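Local structure of subclass B1 metallo-beta-lactamase (Myroides odoratimimus, 6T5L) at residues G193-I197 with K198-T202. The protein probably hydrolyses beta-lactam antibiotics, carbapenems among them, with a two-zinc site of the subclass B1 type. Residues are numbered along the deposited sequence; the frame is centred on the assembly and turned at random.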
loop_
_atom_site.group_PDB
_atom_site.type_symbol
_atom_site.label_atom_id
_atom_site.label_comp_id
_atom_site.label_asym_id
_atom_site.label_seq_id
_atom_site.Cartn_x
_atom_site.Cartn_y
_atom_site.Cartn_z
ATOM N N GLY A 193 -16.140 -1.605 9.341
ATOM C CA GLY A 193 -17.343 -1.995 8.613
ATOM C C GLY A 193 -17.116 -3.188 7.703
ATOM O O GLY A 193 -18.019 -4.006 7.518
ATOM N N ASP A 194 -15.895 -3.334 7.169
ATOM C CA ASP A 194 -15.528 -4.437 6.281
ATOM C C ASP A 194 -14.555 -5.417 6.935
ATOM O O ASP A 194 -13.970 -6.261 6.241
ATOM C CB ASP A 194 -14.907 -3.880 4.993
ATOM C CG ASP A 194 -15.915 -3.100 4.160
ATOM O OD1 ASP A 194 -17.069 -3.488 4.174
ATOM O OD2 ASP A 194 -15.594 -2.065 3.546
ATOM N N ALA A 195 -14.321 -5.288 8.237
ATOM C CA ALA A 195 -13.245 -6.011 8.887
ATOM C C ALA A 195 -13.693 -7.387 9.357
ATOM O O ALA A 195 -14.874 -7.658 9.558
ATOM C CB ALA A 195 -12.747 -5.215 10.088
ATOM N N ASN A 196 -12.720 -8.249 9.602
ATOM C CA ASN A 196 -12.978 -9.540 10.229
ATOM C C ASN A 196 -12.217 -9.425 11.535
ATOM O O ASN A 196 -10.980 -9.562 11.530
ATOM C CB ASN A 196 -12.489 -10.708 9.385
ATOM C CG ASN A 196 -12.735 -12.049 10.061
ATOM O OD1 ASN A 196 -12.780 -12.148 11.292
ATOM N ND2 ASN A 196 -12.940 -13.089 9.246
ATOM N N ILE A 197 -12.909 -9.023 12.608
ATOM C CA ILE A 197 -12.251 -8.831 13.899
ATOM C C ILE A 197 -11.940 -10.161 14.578
ATOM O O ILE A 197 -11.111 -10.213 15.504
ATOM C CB ILE A 197 -13.089 -7.929 14.831
ATOM C CG1 ILE A 197 -14.507 -8.450 14.964
ATOM C CG2 ILE A 197 -13.058 -6.484 14.266
ATOM C CD1 ILE A 197 -15.117 -8.053 16.276
ATOM N N LYS A 198 -12.585 -11.248 14.163
ATOM C CA LYS A 198 -12.244 -12.516 14.809
ATOM C C LYS A 198 -10.880 -13.000 14.331
ATOM O O LYS A 198 -10.163 -13.665 15.084
ATOM C CB LYS A 198 -13.329 -13.556 14.583
ATOM C CG LYS A 198 -14.650 -13.214 15.299
ATOM C CD LYS A 198 -14.433 -12.336 16.555
ATOM C CE LYS A 198 -15.509 -12.486 17.625
ATOM N NZ LYS A 198 -15.842 -11.177 18.290
ATOM N N GLU A 199 -10.466 -12.595 13.138
ATOM C CA GLU A 199 -9.247 -13.107 12.568
ATOM C C GLU A 199 -8.134 -12.084 12.478
ATOM O O GLU A 199 -7.013 -12.473 12.147
ATOM C CB GLU A 199 -9.515 -13.670 11.163
ATOM C CG GLU A 199 -10.185 -15.041 11.123
ATOM C CD GLU A 199 -9.320 -16.166 11.710
ATOM O OE1 GLU A 199 -8.276 -16.512 11.114
ATOM O OE2 GLU A 199 -9.691 -16.701 12.778
ATOM N N TRP A 200 -8.413 -10.785 12.663
ATOM C CA TRP A 200 -7.373 -9.766 12.424
ATOM C C TRP A 200 -6.065 -10.153 13.118
ATOM O O TRP A 200 -4.971 -10.085 12.545
ATOM C CB TRP A 200 -7.845 -8.397 12.962
ATOM C CG TRP A 200 -7.201 -7.204 12.363
ATOM C CD1 TRP A 200 -5.871 -7.062 12.054
ATOM C CD2 TRP A 200 -7.834 -5.954 12.014
ATOM N NE1 TRP A 200 -5.640 -5.833 11.474
ATOM C CE2 TRP A 200 -6.819 -5.117 11.454
ATOM C CE3 TRP A 200 -9.140 -5.460 12.118
ATOM C CZ2 TRP A 200 -7.087 -3.804 10.994
ATOM C CZ3 TRP A 200 -9.412 -4.175 11.650
ATOM C CH2 TRP A 200 -8.390 -3.365 11.057
ATOM N N SER A 201 -6.134 -10.511 14.377
ATOM C CA SER A 201 -4.854 -10.637 15.073
ATOM C C SER A 201 -4.101 -11.910 14.654
ATOM O O SER A 201 -2.866 -11.861 14.450
ATOM C CB SER A 201 -5.060 -10.586 16.567
ATOM O OG SER A 201 -5.281 -11.894 16.978
ATOM N N THR A 202 -4.810 -13.051 14.467
ATOM C CA THR A 202 -4.084 -14.226 13.978
ATOM C C THR A 202 -3.497 -13.945 12.584
ATOM O O THR A 202 -2.341 -14.320 12.298
ATOM C CB THR A 202 -4.930 -15.514 13.991
ATOM O OG1 THR A 202 -5.652 -15.661 12.785
ATOM C CG2 THR A 202 -5.910 -15.556 15.093
HETATM O O HOH W 1 -8.545 -10.782 16.218
#
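The methyl of Ala195 meets the benzo side of the Trp200 indole obliquely, CB lying 3.8 Å from CZ3; beyond this turn the same ring stacks with Phe237 and gives its NE1 hydrogen to the carbonyl oxygen of Leu181. The second flat group, the amide of Asn196, is turned 67° against the carboxylate of Glu199, the two side chains running alongside each other. With CG anti to the backbone N (chi1 179°), the amide lies beside its own carbonyl carbon, which brings OD1 to the Glu199 N-H at 3.0 Å. That donor stands well above the carbonyl plane, 53° out of it. Asn196 O adds weak bonds from the N-H groups of Glu199 and, at 3.1 Å, Trp200. A water bridges Ile197 O, at 2.7 Å, and the N-H of Ser201. Asn196 thus receives two N-H groups where helix 200-210 begins, and the water serves a third. Asn196 ND2 hydrogen-bonds Glu159 OE2, so both ends of the amide are engaged and its rotation is set. Asp194 OD2 bonds His98, a zinc ligand, and Trp200 packs on His161, another. Both residues thus stand in the second shell of the zinc site, and the stretch joining them probably helps to position its histidines.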